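Local coordinates for protein terminase, small subunit (Thermus phage G20c, PDB 6EJQ) that probably recognises the packaging initiation site on viral DNA and regulates the ATPase of the large terminase subunit, working as a nine-membered ring, at residues B[127-130]-B[131-135]; B[117-120]-B[121-125]; B[82-85]-B[86-90]; B[13-17]-B[18-22]. One frame throughout, in Å; residues are numbered along the deposited sequence.

In the fold
Contacts 1, 2 and 3 belong to the C-terminal helical hairpin. Contacts 1 and 2 follow one another on helix 112-139, their centres about 15 Å apart, and contact 3 lies on the partner helix 59-95. Contacts 2 and 3 pack directly against each other through M118, A119 and I122 on one side and I83 and Y84 on the other. Contact 4 stands apart, at the end of helix 4-17 in the N-terminal domain, about 35 to 42 Å from the others between centres. All are partly buried, contact 2 the most and contact 1 the least. Contact 1 turns on a threonine hydroxyl, contact 2 on a salt bridge, contact 3 mainly on apolar packing and contact 4 on a helix end.

Contact 1. Residues B[127-130]-B[131-135]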
loop_
_atom_site.group_PDB
_atom_site.type_symbol
_atom_site.label_atom_id
_atom_site.label_comp_id
_atom_site.label_asym_id
_atom_site.label_seq_id
_atom_site.Cartn_x
_atom_site.Cartn_y
_atom_site.Cartn_z
ATOM N N GLN B 127 -4.932 19.393 -10.030
ATOM C CA GLN B 127 -3.607 19.053 -10.547
ATOM C C GLN B 127 -3.673 18.141 -11.765
ATOM O O GLN B 127 -2.914 18.318 -12.713
ATOM C CB GLN B 127 -2.720 18.455 -9.451
ATOM C CG GLN B 127 -2.308 19.458 -8.371
ATOM C CD GLN B 127 -1.818 20.810 -8.924
ATOM O OE1 GLN B 127 -2.290 21.880 -8.496
ATOM N NE2 GLN B 127 -0.881 20.765 -9.885
ATOM N N GLU B 128 -4.594 17.188 -11.740
ATOM C CA GLU B 128 -4.885 16.362 -12.904
ATOM C C GLU B 128 -5.343 17.193 -14.109
ATOM O O GLU B 128 -4.939 16.908 -15.238
ATOM C CB GLU B 128 -5.903 15.281 -12.545
ATOM C CG GLU B 128 -5.279 14.179 -11.695
ATOM C CD GLU B 128 -6.275 13.257 -11.001
ATOM O OE1 GLU B 128 -7.510 13.480 -11.052
ATOM O OE2 GLU B 128 -5.795 12.298 -10.363
ATOM N N ARG B 129 -6.146 18.228 -13.866
ATOM C CA ARG B 129 -6.531 19.190 -14.917
ATOM C C ARG B 129 -5.309 19.889 -15.500
ATOM O O ARG B 129 -5.134 19.921 -16.710
ATOM C CB ARG B 129 -7.520 20.237 -14.395
ATOM C CG ARG B 129 -8.009 21.215 -15.456
ATOM C CD ARG B 129 -9.391 21.757 -15.141
ATOM N NE ARG B 129 -9.362 22.504 -13.905
ATOM C CZ ARG B 129 -10.010 22.228 -12.773
ATOM N NH1 ARG B 129 -10.838 21.194 -12.638
ATOM N NH2 ARG B 129 -9.821 23.042 -11.746
ATOM N N ILE B 130 -4.458 20.420 -14.630
ATOM C CA ILE B 130 -3.258 21.132 -15.051
ATOM C C ILE B 130 -2.348 20.217 -15.875
ATOM O O ILE B 130 -1.874 20.608 -16.943
ATOM C CB ILE B 130 -2.538 21.744 -13.838
ATOM C CG1 ILE B 130 -3.379 22.899 -13.293
ATOM C CG2 ILE B 130 -1.149 22.258 -14.192
ATOM C CD1 ILE B 130 -3.124 23.192 -11.834
ATOM N N THR B 131 -2.155 18.992 -15.395
ATOM C CA THR B 131 -1.341 17.985 -16.089
ATOM C C THR B 131 -1.880 17.698 -17.502
ATOM O O THR B 131 -1.134 17.756 -18.486
ATOM C CB THR B 131 -1.277 16.682 -15.267
ATOM O OG1 THR B 131 -0.653 16.951 -14.003
ATOM C CG2 THR B 131 -0.495 15.597 -15.996
ATOM N N ALA B 132 -3.177 17.425 -17.590
ATOM C CA ALA B 132 -3.830 17.154 -18.878
ATOM C C ALA B 132 -3.806 18.357 -19.827
ATOM O O ALA B 132 -3.568 18.197 -21.027
ATOM C CB ALA B 132 -5.252 16.682 -18.659
ATOM N N LEU B 133 -4.031 19.559 -19.296
ATOM C CA LEU B 133 -3.939 20.773 -20.110
ATOM C C LEU B 133 -2.544 20.967 -20.678
ATOM O O LEU B 133 -2.403 21.248 -21.865
ATOM C CB LEU B 133 -4.371 22.018 -19.322
ATOM C CG LEU B 133 -5.874 22.129 -19.046
ATOM C CD1 LEU B 133 -6.131 23.250 -18.057
ATOM C CD2 LEU B 133 -6.697 22.349 -20.308
ATOM N N LEU B 134 -1.528 20.835 -19.829
ATOM C CA LEU B 134 -0.132 20.893 -20.263
ATOM C C LEU B 134 0.196 19.878 -21.359
ATOM O O LEU B 134 0.845 20.209 -22.350
ATOM C CB LEU B 134 0.815 20.638 -19.091
ATOM C CG LEU B 134 1.201 21.837 -18.233
ATOM C CD1 LEU B 134 1.917 21.366 -16.968
ATOM C CD2 LEU B 134 2.067 22.803 -19.033
ATOM N N ASN B 135 -0.222 18.638 -21.142
ATOM C CA ASN B 135 0.012 17.564 -22.092
ATOM C C ASN B 135 -0.660 17.840 -23.443
ATOM O O ASN B 135 -0.081 17.567 -24.482
ATOM C CB ASN B 135 -0.476 16.232 -21.515
ATOM C CG ASN B 135 -0.156 15.064 -22.413
ATOM O OD1 ASN B 135 1.004 14.704 -22.561
ATOM N ND2 ASN B 135 -1.183 14.468 -23.023
#
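R129 and L133 run alongside each other on one flank of the helix, their side chains leaning in the same direction. CG of R129 touches CD1 of L133 at 3.8 Å. The R129 chain then bends at chi3 (63°), and its guanidinium group forms salt bridges with D126 of the same chain and E65 of a neighbouring subunit. I130 and L134 repeat the one-turn spacing more loosely, with I130 CG2 4.2 Å from L134 CD1. T131 turns back on its own helix. Its OG1 sits beside the backbone N (chi1 -62°), and from there the hydroxyl donates to Q127 O at 2.9 Å. The amide N of T131 donates to the same Q127 O, also at 2.9 Å. The two donors reach this oxygen from opposite faces of the carbonyl plane. The hydroxyl stands 38° above that plane, off the lone pairs. Its bond ties the side chain to the backbone one turn earlier. The next backbone bonds run from A132 N to E128 O and from L133 N to R129 O. A132 and L133 also rest on L70 of helix 59-95. The arrangement is that of a regular alpha helix with i to i+4 side-chain pairs and a threonine hydroxyl bonded to the i-4 carbonyl.

Contact 2. Residues B[117-120]-B[121-125]; sequences AMAD and RIMKI
K124 folds back over the preceding turn to reach D120. Its CB lies 3.4 Å from D120 O, the oxygen that accepts the backbone N-H of K124. CG comes to 3.0 Å from the same D120 O. The chain then bends at chi2 (-98°) and again at chi4, which brings CE alongside the carboxylate. NZ ends 2.9 Å from OD2 of D120 and donates a hydrogen bond within a salt bridge. It meets OD2 on the syn side, 30° out of the carboxylate plane. The aspartate meets it with CG anti to the backbone N (chi1 -167°). This is an i to i+4 ion pair along one alpha helix, set at the boundary between subunits of the ring. The other carboxylate oxygen, OD1, forms a salt bridge with K124 of a neighbouring subunit, so D120 is shared between two lysines. Two lysines near one carboxylate would be expected to favour its charged form. Two other pairs along the helix are apolar. M118 CG lies 4.1 Å from I122 CD1, and the two side chains run at a slant to each other. I122 CD1 also rests on M118 O, at 3.4 Å. M123 bends at chi3 and lays its CE 4.2 Å from A119 CB. I122 packs on L80 and L81 of helix 59-95, while A119 and M123 face F76 and A73 of the neighbouring subunit.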
loop_
_atom_site.group_PDB
_atom_site.type_symbol
_atom_site.label_atom_id
_atom_site.label_comp_id
_atom_site.label_asym_id
_atom_site.label_seq_id
_atom_site.Cartn_x
_atom_site.Cartn_y
_atom_site.Cartn_z
ATOM N N ALA B 117 -9.113 14.223 3.753
ATOM C CA ALA B 117 -9.118 13.325 2.605
ATOM C C ALA B 117 -9.941 13.885 1.451
ATOM O O ALA B 117 -9.547 13.771 0.293
ATOM C CB ALA B 117 -9.627 11.935 2.998
ATOM N N MET B 118 -11.071 14.497 1.772
ATOM C CA MET B 118 -11.937 15.085 0.759
ATOM C C MET B 118 -11.289 16.310 0.115
ATOM O O MET B 118 -11.411 16.498 -1.098
ATOM C CB MET B 118 -13.307 15.444 1.344
ATOM C CG MET B 118 -14.294 16.016 0.328
ATOM S SD MET B 118 -14.656 14.861 -1.006
ATOM C CE MET B 118 -15.750 13.715 -0.184
ATOM N N ALA B 119 -10.617 17.142 0.911
ATOM C CA ALA B 119 -9.906 18.306 0.363
ATOM C C ALA B 119 -8.853 17.861 -0.632
ATOM O O ALA B 119 -8.685 18.467 -1.683
ATOM C CB ALA B 119 -9.265 19.139 1.462
ATOM N N ASP B 120 -8.161 16.785 -0.295
ATOM C CA ASP B 120 -7.147 16.211 -1.171
ATOM C C ASP B 120 -7.693 15.657 -2.503
ATOM O O ASP B 120 -7.053 15.827 -3.546
ATOM C CB ASP B 120 -6.388 15.118 -0.432
ATOM C CG ASP B 120 -5.137 14.714 -1.152
ATOM O OD1 ASP B 120 -4.290 15.589 -1.435
ATOM O OD2 ASP B 120 -5.016 13.518 -1.446
ATOM N N ARG B 121 -8.856 15.006 -2.458
ATOM C CA ARG B 121 -9.569 14.577 -3.671
ATOM C C ARG B 121 -9.908 15.770 -4.591
ATOM O O ARG B 121 -9.784 15.684 -5.816
ATOM C CB ARG B 121 -10.866 13.867 -3.308
ATOM C CG ARG B 121 -10.705 12.539 -2.584
ATOM C CD ARG B 121 -10.249 11.451 -3.528
ATOM N NE ARG B 121 -10.620 10.124 -3.053
ATOM C CZ ARG B 121 -10.412 8.993 -3.726
ATOM N NH1 ARG B 121 -9.823 8.996 -4.925
ATOM N NH2 ARG B 121 -10.790 7.838 -3.189
ATOM N N ILE B 122 -10.329 16.875 -3.989
ATOM C CA ILE B 122 -10.680 18.070 -4.739
ATOM C C ILE B 122 -9.417 18.714 -5.304
ATOM O O ILE B 122 -9.400 19.118 -6.466
ATOM C CB ILE B 122 -11.491 19.060 -3.871
ATOM C CG1 ILE B 122 -12.831 18.442 -3.465
ATOM C CG2 ILE B 122 -11.739 20.367 -4.601
ATOM C CD1 ILE B 122 -13.422 19.059 -2.217
ATOM N N MET B 123 -8.363 18.793 -4.495
ATOM C CA MET B 123 -7.076 19.347 -4.952
ATOM C C MET B 123 -6.434 18.527 -6.073
ATOM O O MET B 123 -5.856 19.102 -6.988
ATOM C CB MET B 123 -6.094 19.530 -3.783
ATOM C CG MET B 123 -6.504 20.629 -2.804
ATOM S SD MET B 123 -5.305 20.951 -1.490
ATOM C CE MET B 123 -5.500 19.506 -0.460
ATOM N N LYS B 124 -6.535 17.198 -5.990
ATOM C CA LYS B 124 -6.055 16.297 -7.045
ATOM C C LYS B 124 -6.712 16.531 -8.394
ATOM O O LYS B 124 -6.056 16.387 -9.429
ATOM C CB LYS B 124 -6.292 14.840 -6.660
ATOM C CG LYS B 124 -5.374 14.340 -5.568
ATOM C CD LYS B 124 -4.190 13.572 -6.122
ATOM C CE LYS B 124 -3.267 13.075 -5.005
ATOM N NZ LYS B 124 -3.984 12.369 -3.901
ATOM N N ILE B 125 -8.005 16.856 -8.378
ATOM C CA ILE B 125 -8.746 17.135 -9.604
ATOM C C ILE B 125 -8.166 18.374 -10.305
ATOM O O ILE B 125 -8.052 18.378 -11.540
ATOM C CB ILE B 125 -10.268 17.239 -9.353
ATOM C CG1 ILE B 125 -10.833 15.852 -9.015
ATOM C CG2 ILE B 125 -10.993 17.786 -10.571
ATOM C CD1 ILE B 125 -12.200 15.874 -8.364
#

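Contact 3. Residues B[82-85]-B[86-90]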
loop_
_atom_site.group_PDB
_atom_site.type_symbol
_atom_site.label_atom_id
_atom_site.label_comp_id
_atom_site.label_asym_id
_atom_site.label_seq_id
_atom_site.Cartn_x
_atom_site.Cartn_y
_atom_site.Cartn_z
ATOM N N ALA B 82 -19.399 20.627 -2.535
ATOM C CA ALA B 82 -20.637 20.716 -1.749
ATOM C C ALA B 82 -20.641 19.715 -0.589
ATOM O O ALA B 82 -21.027 20.061 0.526
ATOM C CB ALA B 82 -21.863 20.497 -2.632
ATOM N N ILE B 83 -20.209 18.485 -0.857
ATOM C CA ILE B 83 -20.073 17.483 0.190
ATOM C C ILE B 83 -19.041 17.931 1.243
ATOM O O ILE B 83 -19.297 17.799 2.441
ATOM C CB ILE B 83 -19.738 16.093 -0.381
ATOM C CG1 ILE B 83 -20.938 15.563 -1.185
ATOM C CG2 ILE B 83 -19.379 15.112 0.737
ATOM C CD1 ILE B 83 -20.605 14.448 -2.145
ATOM N N TYR B 84 -17.904 18.473 0.800
ATOM C CA TYR B 84 -16.898 19.020 1.715
ATOM C C TYR B 84 -17.527 20.047 2.670
ATOM O O TYR B 84 -17.290 19.989 3.878
ATOM C CB TYR B 84 -15.728 19.641 0.933
ATOM C CG TYR B 84 -14.672 20.303 1.794
ATOM C CD1 TYR B 84 -13.663 19.560 2.406
ATOM C CD2 TYR B 84 -14.682 21.675 1.996
ATOM C CE1 TYR B 84 -12.697 20.173 3.190
ATOM C CE2 TYR B 84 -13.728 22.294 2.782
ATOM C CZ TYR B 84 -12.741 21.546 3.381
ATOM O OH TYR B 84 -11.798 22.193 4.149
ATOM N N GLN B 85 -18.333 20.969 2.142
ATOM C CA GLN B 85 -18.966 21.986 2.992
ATOM C C GLN B 85 -19.912 21.380 4.033
ATOM O O GLN B 85 -19.931 21.834 5.172
ATOM C CB GLN B 85 -19.696 23.060 2.169
ATOM C CG GLN B 85 -18.770 24.046 1.474
ATOM C CD GLN B 85 -17.950 24.907 2.435
ATOM O OE1 GLN B 85 -18.489 25.507 3.359
ATOM N NE2 GLN B 85 -16.641 24.973 2.208
ATOM N N ASN B 86 -20.688 20.368 3.653
ATOM C CA ASN B 86 -21.544 19.676 4.621
ATOM C C ASN B 86 -20.724 19.020 5.723
ATOM O O ASN B 86 -21.107 19.059 6.888
ATOM C CB ASN B 86 -22.408 18.607 3.962
ATOM C CG ASN B 86 -23.395 17.996 4.936
ATOM O OD1 ASN B 86 -23.508 16.773 5.051
ATOM N ND2 ASN B 86 -24.099 18.849 5.664
ATOM N N MET B 87 -19.593 18.430 5.352
ATOM C CA MET B 87 -18.728 17.763 6.315
ATOM C C MET B 87 -18.184 18.736 7.348
ATOM O O MET B 87 -18.230 18.448 8.535
ATOM C CB MET B 87 -17.581 17.047 5.603
ATOM C CG MET B 87 -18.035 15.849 4.794
ATOM S SD MET B 87 -16.771 15.304 3.636
ATOM C CE MET B 87 -15.710 14.387 4.746
ATOM N N LEU B 88 -17.684 19.878 6.882
ATOM C CA LEU B 88 -17.238 20.957 7.757
ATOM C C LEU B 88 -18.340 21.453 8.671
ATOM O O LEU B 88 -18.110 21.675 9.859
ATOM C CB LEU B 88 -16.778 22.179 6.955
ATOM C CG LEU B 88 -15.310 22.408 6.689
ATOM C CD1 LEU B 88 -15.178 23.793 6.064
ATOM C CD2 LEU B 88 -14.476 22.290 7.965
ATOM N N ARG B 89 -19.514 21.684 8.085
ATOM C CA ARG B 89 -20.679 22.182 8.814
ATOM C C ARG B 89 -21.004 21.246 9.964
ATOM O O ARG B 89 -21.214 21.680 11.095
ATOM C CB ARG B 89 -21.880 22.291 7.867
ATOM C CG ARG B 89 -23.130 22.900 8.471
ATOM C CD ARG B 89 -24.196 23.165 7.416
ATOM N NE ARG B 89 -24.987 21.966 7.096
ATOM C CZ ARG B 89 -26.323 21.857 7.144
ATOM N NH1 ARG B 89 -27.103 22.882 7.501
ATOM N NH2 ARG B 89 -26.898 20.699 6.811
ATOM N N ASN B 90 -21.035 19.956 9.658
ATOM C CA ASN B 90 -21.282 18.934 10.662
ATOM C C ASN B 90 -20.192 18.883 11.725
ATOM O O ASN B 90 -20.513 18.809 12.909
ATOM C CB ASN B 90 -21.475 17.576 10.008
ATOM C CG ASN B 90 -22.873 17.403 9.461
ATOM O OD1 ASN B 90 -23.826 17.304 10.225
ATOM N ND2 ASN B 90 -23.006 17.373 8.139
#
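Y84 and L88 touch one turn apart, with CE2 of the Y84 ring 3.9 Å from CD1 of L88. The methyl comes to the ring at an oblique angle. The tyrosine CG is anti to the backbone N (chi1 177°), which carries the ring alongside the next turn. On another flank, I83 CG2 meets M87 SD at 3.9 Å, and the two side chains meet at an angle. The thioether also lies over the backbone, with M87 SD 3.7 Å from I83 O. Backbone bonds underlie both pairs: M87 N donates to I83 O and L88 N to Y84 O, each at 3.0 Å. Further along, the carbonyl of N86 takes two donors from N90. N90 N lies 2.9 Å from N86 O. N90 ND2 lies 2.8 Å from N86 O, above the carbonyl plane and on its other face. The same amide's OD1 accepts from H101 NE2 and I108 N, so N90 ties this helix to the loop before helix 112-139. R89 adds a salt bridge to D103 in that loop. The tyrosine OH is hydrogen-bonded to the D79 carboxylate of a neighbouring subunit, and the ring meets F76 of that subunit edge-to-face. Within the chain, helix 59-95 lies against helix 112-139, where I83 packs on M118 and Y84 on I115, M118 and I122.

Contact 4. Residues B[13-17]-B[18-22]; sequences LKLYL and LGFDP
F20 carries its CG beside the backbone N (chi1 -70°), and L15 does likewise (chi1 -66°). The two side chains meet at a slant, with L15 CD2 3.9 Å from F20 CD1. The backbone oxygen of L15 lies at the edge of the phenyl ring, close to its plane, 3.3 Å from F20 CD1. L15 O also accepts from F20 N at 3.0 Å. G19 N donates to Y16 O at 3.0 Å, from well above the carbonyl plane. With the positive phi of G19 (92°), these two bonds make a Schellman motif that ends helix 4-17. G19 has no CB, which suits this positive phi. One water donates to both Y16 O, at 2.8 Å, and F20 O, at 2.7 Å, and so bridges the last helical turn and the loop. K14, extended beyond CG, passes across L18, with K14 CE 4.1 Å from L18 CD1. The turn leads into helix 22-33 of the N-terminal domain, which belongs to the helix-turn-helix clan. L15 packs on I25 and L29 and F20 on I25 of that helix, while Y16 also reaches L46 and R50 of helix 39-53.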
loop_
_atom_site.group_PDB
_atom_site.type_symbol
_atom_site.label_atom_id
_atom_site.label_comp_id
_atom_site.label_asym_id
_atom_site.label_seq_id
_atom_site.Cartn_x
_atom_site.Cartn_y
_atom_site.Cartn_z
ATOM N N LEU B 13 -23.071 -5.319 -30.385
ATOM C CA LEU B 13 -21.726 -5.087 -29.855
ATOM C C LEU B 13 -21.718 -4.990 -28.321
ATOM O O LEU B 13 -20.874 -5.601 -27.668
ATOM C CB LEU B 13 -21.137 -3.802 -30.460
ATOM C CG LEU B 13 -19.718 -3.394 -30.061
ATOM C CD1 LEU B 13 -18.718 -4.488 -30.393
ATOM C CD2 LEU B 13 -19.349 -2.107 -30.769
ATOM N N LYS B 14 -22.670 -4.242 -27.766
ATOM C CA LYS B 14 -22.796 -4.072 -26.325
ATOM C C LYS B 14 -22.940 -5.415 -25.629
ATOM O O LYS B 14 -22.185 -5.717 -24.710
ATOM C CB LYS B 14 -23.993 -3.193 -25.979
ATOM C CG LYS B 14 -24.110 -2.865 -24.499
ATOM C CD LYS B 14 -25.353 -2.042 -24.197
ATOM C CE LYS B 14 -25.494 -1.804 -22.703
ATOM N NZ LYS B 14 -26.829 -1.271 -22.311
ATOM N N LEU B 15 -23.900 -6.220 -26.074
ATOM C CA LEU B 15 -24.171 -7.499 -25.428
ATOM C C LEU B 15 -22.973 -8.436 -25.546
ATOM O O LEU B 15 -22.654 -9.150 -24.599
ATOM C CB LEU B 15 -25.425 -8.152 -25.997
ATOM C CG LEU B 15 -26.744 -7.426 -25.730
ATOM C CD1 LEU B 15 -27.871 -8.097 -26.511
ATOM C CD2 LEU B 15 -27.073 -7.385 -24.248
ATOM N N TYR B 16 -22.305 -8.415 -26.695
ATOM C CA TYR B 16 -21.069 -9.158 -26.857
ATOM C C TYR B 16 -20.014 -8.730 -25.814
ATOM O O TYR B 16 -19.386 -9.582 -25.193
ATOM C CB TYR B 16 -20.505 -9.014 -28.273
ATOM C CG TYR B 16 -19.173 -9.703 -28.413
ATOM C CD1 TYR B 16 -19.092 -11.098 -28.456
ATOM C CD2 TYR B 16 -17.986 -8.968 -28.454
ATOM C CE1 TYR B 16 -17.865 -11.743 -28.561
ATOM C CE2 TYR B 16 -16.756 -9.600 -28.550
ATOM C CZ TYR B 16 -16.699 -10.984 -28.600
ATOM O OH TYR B 16 -15.470 -11.601 -28.704
ATOM N N LEU B 17 -19.849 -7.422 -25.619
ATOM C CA LEU B 17 -18.850 -6.882 -24.693
ATOM C C LEU B 17 -19.215 -7.077 -23.222
ATOM O O LEU B 17 -18.342 -6.999 -22.349
ATOM C CB LEU B 17 -18.582 -5.399 -24.992
ATOM C CG LEU B 17 -17.874 -5.101 -26.316
ATOM C CD1 LEU B 17 -17.705 -3.604 -26.505
ATOM C CD2 LEU B 17 -16.525 -5.794 -26.411
ATOM N N LEU B 18 -20.493 -7.332 -22.954
ATOM C CA LEU B 18 -20.957 -7.743 -21.631
ATOM C C LEU B 18 -20.926 -9.263 -21.405
ATOM O O LEU B 18 -21.369 -9.736 -20.356
ATOM C CB LEU B 18 -22.361 -7.185 -21.365
ATOM C CG LEU B 18 -22.446 -5.654 -21.312
ATOM C CD1 LEU B 18 -23.894 -5.206 -21.167
ATOM C CD2 LEU B 18 -21.591 -5.082 -20.181
ATOM N N GLY B 19 -20.403 -10.023 -22.368
ATOM C CA GLY B 19 -20.177 -11.462 -22.201
ATOM C C GLY B 19 -21.298 -12.397 -22.637
ATOM O O GLY B 19 -21.268 -13.595 -22.302
ATOM N N PHE B 20 -22.284 -11.878 -23.375
ATOM C CA PHE B 20 -23.352 -12.719 -23.926
ATOM C C PHE B 20 -22.803 -13.401 -25.164
ATOM O O PHE B 20 -22.059 -12.777 -25.927
ATOM C CB PHE B 20 -24.600 -11.889 -24.259
ATOM C CG PHE B 20 -25.324 -11.367 -23.045
ATOM C CD1 PHE B 20 -24.958 -10.162 -22.456
ATOM C CD2 PHE B 20 -26.357 -12.090 -22.475
ATOM C CE1 PHE B 20 -25.617 -9.686 -21.328
ATOM C CE2 PHE B 20 -27.024 -11.621 -21.350
ATOM C CZ PHE B 20 -26.654 -10.418 -20.774
ATOM N N ASP B 21 -23.152 -14.680 -25.351
ATOM C CA ASP B 21 -22.748 -15.455 -26.551
ATOM C C ASP B 21 -23.515 -14.976 -27.778
ATOM O O ASP B 21 -24.656 -14.571 -27.639
ATOM C CB ASP B 21 -23.058 -16.953 -26.393
ATOM C CG ASP B 21 -22.290 -17.601 -25.263
ATOM O OD1 ASP B 21 -21.042 -17.529 -25.279
ATOM O OD2 ASP B 21 -22.941 -18.190 -24.368
ATOM N N PRO B 22 -22.912 -15.059 -28.983
ATOM C CA PRO B 22 -23.638 -14.683 -30.199
ATOM C C PRO B 22 -25.039 -15.286 -30.344
ATOM O O PRO B 22 -25.947 -14.586 -30.774
ATOM C CB PRO B 22 -22.709 -15.168 -31.314
ATOM C CG PRO B 22 -21.345 -14.993 -30.734
ATOM C CD PRO B 22 -21.499 -15.373 -29.283
HETATM O O HOH W 1 -19.433 -12.413 -25.287
#